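Local coordinates for 2-methyl-aconitate isomerase (Shewanella oneidensis, PDB 5K87), which catalyses the cis-trans isomerization of 2-methyl-aconitate by base-catalysed proton abstraction and rotation about the C2-C3 bond, in the propionate-degrading 2-methylcitrate cycle II, at residues Gln367-Gln370 and Trp375-Ile378; Met266-His271 and His280-Ala285. The protein carries 1 engineered substitution. One frame throughout, in Å; residues are numbered along the deposited sequence.

Contact 1 (Gln367-Gln370 and Trp375-Ile378); sequences QAVQ and WTVI
Gln370 and Trp375 meet because both side chains leave with CG anti to their carbonyl carbons, at nearly the same chi1 (-74° in Gln370), and Gln370 then bends at its second torsion instead of running on straight. The bend lays the glutamine along one face of the indole: CG stands 3.9 Å from the centroid of the six-membered ring, nearly on its normal, as a CH-pi contact, while NE2 hangs over the middle of the bicycle, 3.3 Å from Trp375 CE2. The amide plane is turned 79° from the ring, so its nitrogen and not its flat side meets the pi surface. Ala368 CB packs against CE3 of the same ring, and the Trp375 side chain also touches Ile336 and Pro337 of a loop. The two strands form the beta hairpin of 360-371 and 374-391, with Val369 and Thr376 as the antiparallel hydrogen-bonded pair between two non-hydrogen-bonded ones. Val369 N donates to Thr376 O at 2.8 Å, and Ile378 N to Gln367 O at 2.9 Å. Val369 O is gripped twice, by Thr376 N and, from the other face of its carbonyl plane, by Thr376 OG1 (2.9 Å), which chi1 of 65° turns back across the strand gap. Replacing the indole of Trp375 by the methyl of an alanine would probably leave CG and NE2 of Gln370 without the face they rest on and open a gap beside Ala368. On the face of Val369 and Thr376, the Ile378 CD1 methyl touches Val369 CG1 at 4.0 Å and the amide end of the extended Gln367, with NE2 3.3 Å away.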
ATOM      1  N   GLN A 367      14.196  18.581 -25.947  1.00 19.00           N
ATOM      2  CA  GLN A 367      14.940  19.353 -26.934  1.00 23.85           C
ATOM      3  C   GLN A 367      14.847  18.709 -28.318  1.00 20.12           C
ATOM      4  O   GLN A 367      15.560  17.746 -28.610  1.00 22.00           O
ATOM      5  CB  GLN A 367      16.396  19.464 -26.488  1.00 21.45           C
ATOM      6  CG  GLN A 367      17.289  20.286 -27.397  1.00 30.51           C
ATOM      7  CD  GLN A 367      18.735  20.285 -26.933  1.00 34.15           C
ATOM      8  OE1 GLN A 367      19.073  19.682 -25.912  1.00 31.67           O
ATOM      9  NE2 GLN A 367      19.597  20.965 -27.683  1.00 37.44           N
ATOM     10  N   ALA A 368      13.947  19.233 -29.149  1.00 23.37           N
ATOM     11  CA  ALA A 368      13.758  18.738 -30.513  1.00 18.83           C
ATOM     12  C   ALA A 368      14.438  19.650 -31.518  1.00 24.23           C
ATOM     13  O   ALA A 368      14.206  20.859 -31.530  1.00 22.25           O
ATOM     14  CB  ALA A 368      12.285  18.620 -30.843  1.00 20.13           C
ATOM     15  N   VAL A 369      15.284  19.061 -32.354  1.00 19.67           N
ATOM     16  CA  VAL A 369      15.986  19.814 -33.382  1.00 22.10           C
ATOM     17  C   VAL A 369      15.853  19.074 -34.703  1.00 19.29           C
ATOM     18  O   VAL A 369      15.820  17.845 -34.748  1.00 20.57           O
ATOM     19  CB  VAL A 369      17.486  20.041 -33.033  1.00 23.73           C
ATOM     20  CG1 VAL A 369      17.645  20.512 -31.595  1.00 29.91           C
ATOM     21  CG2 VAL A 369      18.313  18.797 -33.277  1.00 32.26           C
ATOM     22  N   GLN A 370      15.755  19.833 -35.785  1.00 20.30           N
ATOM     23  CA  GLN A 370      15.688  19.234 -37.104  1.00 19.09           C
ATOM     24  C   GLN A 370      17.078  18.824 -37.547  1.00 17.32           C
ATOM     25  O   GLN A 370      18.050  19.519 -37.284  1.00 19.29           O
ATOM     26  CB  GLN A 370      15.083  20.219 -38.102  1.00 21.01           C
ATOM     27  CG  GLN A 370      13.583  20.411 -37.939  1.00 24.79           C
ATOM     28  CD  GLN A 370      12.789  19.616 -38.951  1.00 24.10           C
ATOM     29  OE1 GLN A 370      13.016  19.727 -40.157  1.00 22.44           O
ATOM     30  NE2 GLN A 370      11.856  18.806 -38.471  1.00 26.25           N
ATOM     31  N   TRP A 375      12.806  15.346 -37.409  1.00 25.37           N
ATOM     32  CA  TRP A 375      12.979  15.638 -35.994  1.00 25.86           C
ATOM     33  C   TRP A 375      13.892  14.656 -35.289  1.00 26.27           C
ATOM     34  O   TRP A 375      13.797  13.444 -35.484  1.00 27.68           O
ATOM     35  CB  TRP A 375      11.635  15.637 -35.283  1.00 24.95           C
ATOM     36  CG  TRP A 375      10.823  16.817 -35.592  1.00 22.95           C
ATOM     37  CD1 TRP A 375       9.642  16.843 -36.268  1.00 25.94           C
ATOM     38  CD2 TRP A 375      11.124  18.172 -35.250  1.00 21.24           C
ATOM     39  NE1 TRP A 375       9.184  18.129 -36.361  1.00 22.22           N
ATOM     40  CE2 TRP A 375      10.075  18.967 -35.749  1.00 23.36           C
ATOM     41  CE3 TRP A 375      12.180  18.791 -34.574  1.00 21.83           C
ATOM     42  CZ2 TRP A 375      10.045  20.346 -35.587  1.00 19.53           C
ATOM     43  CZ3 TRP A 375      12.151  20.160 -34.413  1.00 23.55           C
ATOM     44  CH2 TRP A 375      11.091  20.926 -34.923  1.00 21.46           C
ATOM     45  N   THR A 376      14.775  15.201 -34.465  1.00 25.34           N
ATOM     46  CA  THR A 376      15.523  14.406 -33.510  1.00 23.34           C
ATOM     47  C   THR A 376      15.288  15.018 -32.137  1.00 21.74           C
ATOM     48  O   THR A 376      15.165  16.241 -32.000  1.00 24.69           O
ATOM     49  CB  THR A 376      17.022  14.425 -33.802  1.00 23.17           C
ATOM     50  OG1 THR A 376      17.520  15.753 -33.620  1.00 27.22           O
ATOM     51  CG2 THR A 376      17.298  13.970 -35.228  1.00 29.38           C
ATOM     52  N   VAL A 377      15.204  14.171 -31.119  1.00 19.34           N
ATOM     53  CA  VAL A 377      15.091  14.659 -29.754  1.00 17.97           C
ATOM     54  C   VAL A 377      16.338  14.280 -28.976  1.00 17.30           C
ATOM     55  O   VAL A 377      16.617  13.106 -28.738  1.00 19.23           O
ATOM     56  CB  VAL A 377      13.825  14.154 -29.049  1.00 20.18           C
ATOM     57  CG1 VAL A 377      13.799  14.643 -27.609  1.00 21.22           C
ATOM     58  CG2 VAL A 377      12.593  14.642 -29.793  1.00 28.49           C
ATOM     59  N   ILE A 378      17.100  15.292 -28.603  1.00 15.20           N
ATOM     60  CA  ILE A 378      18.392  15.096 -27.974  1.00 16.12           C
ATOM     61  C   ILE A 378      18.256  14.541 -26.557  1.00 16.15           C
ATOM     62  O   ILE A 378      19.006  13.647 -26.152  1.00 15.99           O
ATOM     63  CB  ILE A 378      19.167  16.425 -27.953  1.00 20.35           C
ATOM     64  CG1 ILE A 378      19.470  16.874 -29.386  1.00 24.01           C
ATOM     65  CG2 ILE A 378      20.448  16.292 -27.145  1.00 21.85           C
ATOM     66  CD1 ILE A 378      20.137  18.225 -29.483  1.00 32.81           C
TER

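Contact 2 (Met266-His271 and His280-Ala285); sequences MGLIKH and HTPKIA
Pro282 is the one residue of 280-285 that Met266 and Leu268 touch, and the lysine that follows it binds substrate. His280 turns its ring so that ND1 receives Lys283 NZ at 3.0 Å, NZ lying 19° out of the ring plane; His280 O takes a second, weak bond from the same nitrogen. Thr281 follows, its OG1 bonded to Ser106 OG, and a cis peptide bond leads into Pro282. With CG anti to the carbonyl carbon (chi1 -67°), Leu268 carries CD1 to the pyrrolidine ring, 3.8 Å from both CB and CD of Pro282, and the two side chains run past each other in opposite senses. Met266 adds a looser touch, SD to Pro282 CB at 4.4 Å. These two residues flank Gly267, whose positive phi closes helix 249-266 in a Schellman motif, so the proline at the entry to strand 283-288 packs against the turn that ends the helix. Arg259 of that helix bonds Pro282 O. Lys283 then opens the strand, its NZ also bonded to Ser314 OG of the same site, and Ile284 and Ala285 carry the strand on beside 225-230 and 308-314.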
ATOM      1  N   MET A 266       0.848  -0.178 -33.652  1.00 19.62           N
ATOM      2  CA  MET A 266       2.239   0.237 -33.497  1.00 20.55           C
ATOM      3  C   MET A 266       3.217  -0.851 -33.899  1.00 24.09           C
ATOM      4  O   MET A 266       4.406  -0.594 -34.069  1.00 25.28           O
ATOM      5  CB  MET A 266       2.518   0.665 -32.052  1.00 22.24           C
ATOM      6  CG  MET A 266       1.814   1.943 -31.653  1.00 19.10           C
ATOM      7  SD  MET A 266       1.912   2.321 -29.900  1.00 20.33           S
ATOM      8  CE  MET A 266       3.572   2.956 -29.763  1.00 22.29           C
ATOM      9  N   GLY A 267       2.717  -2.071 -34.044  1.00 20.04           N
ATOM     10  CA  GLY A 267       3.567  -3.200 -34.368  1.00 22.81           C
ATOM     11  C   GLY A 267       4.238  -3.812 -33.153  1.00 22.74           C
ATOM     12  O   GLY A 267       5.181  -4.593 -33.280  1.00 24.84           O
ATOM     13  N   LEU A 268       3.755  -3.470 -31.962  1.00 20.86           N
ATOM     14  CA  LEU A 268       4.306  -4.040 -30.737  1.00 21.20           C
ATOM     15  C   LEU A 268       3.837  -5.472 -30.497  1.00 22.80           C
ATOM     16  O   LEU A 268       4.521  -6.256 -29.845  1.00 27.79           O
ATOM     17  CB  LEU A 268       3.952  -3.171 -29.531  1.00 18.96           C
ATOM     18  CG  LEU A 268       4.610  -1.793 -29.517  1.00 18.36           C
ATOM     19  CD1 LEU A 268       3.968  -0.942 -28.432  1.00 21.05           C
ATOM     20  CD2 LEU A 268       6.101  -1.915 -29.281  1.00 25.47           C
ATOM     21  N   ILE A 269       2.655  -5.794 -31.007  1.00 19.92           N
ATOM     22  CA  ILE A 269       2.130  -7.150 -30.948  1.00 21.13           C
ATOM     23  C   ILE A 269       1.637  -7.506 -32.334  1.00 21.47           C
ATOM     24  O   ILE A 269       1.375  -6.622 -33.146  1.00 22.03           O
ATOM     25  CB  ILE A 269       0.968  -7.293 -29.937  1.00 19.46           C
ATOM     26  CG1 ILE A 269      -0.183  -6.348 -30.295  1.00 18.53           C
ATOM     27  CG2 ILE A 269       1.465  -7.048 -28.524  1.00 20.09           C
ATOM     28  CD1 ILE A 269      -1.370  -6.430 -29.345  1.00 17.12           C
ATOM     29  N   LYS A 270       1.513  -8.802 -32.612  1.00 24.19           N
ATOM     30  CA  LYS A 270       1.094  -9.249 -33.936  1.00 27.71           C
ATOM     31  C   LYS A 270      -0.362  -9.703 -33.945  1.00 26.52           C
ATOM     32  O   LYS A 270      -1.022  -9.686 -34.985  1.00 29.43           O
ATOM     33  CB  LYS A 270       2.004 -10.372 -34.440  1.00 31.93           C
ATOM     34  N   HIS A 271      -0.861 -10.097 -32.779  1.00 20.04           N
ATOM     35  CA  HIS A 271      -2.236 -10.537 -32.640  1.00 18.57           C
ATOM     36  C   HIS A 271      -2.837  -9.779 -31.472  1.00 17.37           C
ATOM     37  O   HIS A 271      -2.203  -9.621 -30.436  1.00 17.18           O
ATOM     38  CB  HIS A 271      -2.288 -12.043 -32.378  1.00 20.30           C
ATOM     39  CG  HIS A 271      -3.666 -12.628 -32.453  1.00 18.96           C
ATOM     40  ND1 HIS A 271      -4.633 -12.386 -31.501  1.00 17.01           N
ATOM     41  CD2 HIS A 271      -4.233 -13.461 -33.360  1.00 19.79           C
ATOM     42  CE1 HIS A 271      -5.738 -13.037 -31.821  1.00 18.45           C
ATOM     43  NE2 HIS A 271      -5.521 -13.697 -32.946  1.00 20.02           N
ATOM     44  N   HIS A 280       2.201  -4.024 -19.547  1.00 14.66           N
ATOM     45  CA  HIS A 280       3.054  -2.916 -19.118  1.00 15.94           C
ATOM     46  C   HIS A 280       3.330  -1.933 -20.242  1.00 16.58           C
ATOM     47  O   HIS A 280       3.409  -0.732 -20.020  1.00 16.08           O
ATOM     48  CB  HIS A 280       4.338  -3.540 -18.571  1.00 17.26           C
ATOM     49  CG  HIS A 280       5.326  -2.584 -17.979  1.00 15.32           C
ATOM     50  ND1 HIS A 280       4.987  -1.413 -17.329  1.00 17.02           N
ATOM     51  CD2 HIS A 280       6.672  -2.686 -17.885  1.00 15.31           C
ATOM     52  CE1 HIS A 280       6.088  -0.822 -16.894  1.00 16.53           C
ATOM     53  NE2 HIS A 280       7.123  -1.578 -17.218  1.00 16.68           N
ATOM     54  N   THR A 281       3.453  -2.439 -21.457  1.00 15.70           N
ATOM     55  CA  THR A 281       3.668  -1.582 -22.611  1.00 16.07           C
ATOM     56  C   THR A 281       2.762  -2.056 -23.743  1.00 17.16           C
ATOM     57  O   THR A 281       2.489  -3.253 -23.853  1.00 18.27           O
ATOM     58  CB  THR A 281       5.153  -1.612 -23.058  1.00 20.38           C
ATOM     59  OG1 THR A 281       5.561  -2.969 -23.277  1.00 27.95           O
ATOM     60  CG2 THR A 281       6.057  -1.011 -22.001  1.00 20.50           C
ATOM     61  N   PRO A 282       2.249  -1.131 -24.565  1.00 14.62           N
ATOM     62  CA  PRO A 282       2.369   0.323 -24.437  1.00 15.42           C
ATOM     63  C   PRO A 282       1.466   0.850 -23.331  1.00 14.86           C
ATOM     64  O   PRO A 282       0.562   0.144 -22.864  1.00 15.28           O
ATOM     65  CB  PRO A 282       1.848   0.822 -25.785  1.00 15.71           C
ATOM     66  CG  PRO A 282       0.807  -0.205 -26.166  1.00 15.96           C
ATOM     67  CD  PRO A 282       1.416  -1.511 -25.720  1.00 16.78           C
ATOM     68  N   LYS A 283       1.712   2.087 -22.922  1.00 13.10           N
ATOM     69  CA  LYS A 283       0.800   2.803 -22.044  1.00 13.22           C
ATOM     70  C   LYS A 283      -0.270   3.501 -22.877  1.00 12.72           C
ATOM     71  O   LYS A 283      -0.072   3.763 -24.075  1.00 14.88           O
ATOM     72  CB  LYS A 283       1.580   3.847 -21.238  1.00 14.19           C
ATOM     73  CG  LYS A 283       2.711   3.252 -20.400  1.00 13.66           C
ATOM     74  CD  LYS A 283       2.209   2.277 -19.339  1.00 12.66           C
ATOM     75  CE  LYS A 283       3.335   1.810 -18.422  1.00 13.99           C
ATOM     76  NZ  LYS A 283       2.859   0.745 -17.478  1.00 15.37           N
ATOM     77  N   ILE A 284      -1.401   3.803 -22.248  1.00 13.31           N
ATOM     78  CA  ILE A 284      -2.435   4.621 -22.870  1.00 13.73           C
ATOM     79  C   ILE A 284      -2.739   5.831 -21.989  1.00 12.52           C
ATOM     80  O   ILE A 284      -2.768   5.731 -20.756  1.00 13.77           O
ATOM     81  CB  ILE A 284      -3.711   3.795 -23.181  1.00 14.49           C
ATOM     82  CG1 ILE A 284      -4.739   4.626 -23.955  1.00 16.74           C
ATOM     83  CG2 ILE A 284      -4.294   3.154 -21.920  1.00 16.09           C
ATOM     84  CD1 ILE A 284      -5.799   3.772 -24.631  1.00 18.27           C
ATOM     85  N   ALA A 285      -2.936   6.977 -22.631  1.00 13.26           N
ATOM     86  CA  ALA A 285      -3.151   8.243 -21.944  1.00 12.48           C
ATOM     87  C   ALA A 285      -4.120   9.106 -22.728  1.00 13.20           C
ATOM     88  O   ALA A 285      -4.295   8.936 -23.940  1.00 15.79           O
ATOM     89  CB  ALA A 285      -1.834   8.974 -21.762  1.00 15.51           C
TER

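The two contacts join neighbouring parts of the chain in different ways. Contact 1 is a surface contact that binds adjacent strands of one hairpin, chiefly by backbone hydrogen bonds, with an aromatic and an amide on one face; it buries 488 Å² and lies away from the annotated sites. Contact 2 is buried and small, 108 Å², and has no hydrogen bond between its segments: only apolar side chains meet there, those of a helix end and of the proline just before strand 283-288, next to substrate-binding Lys283. The strands of both are connected through 308-314 and 352-357, yet their centres lie about 24 Å apart and the contacts do not touch.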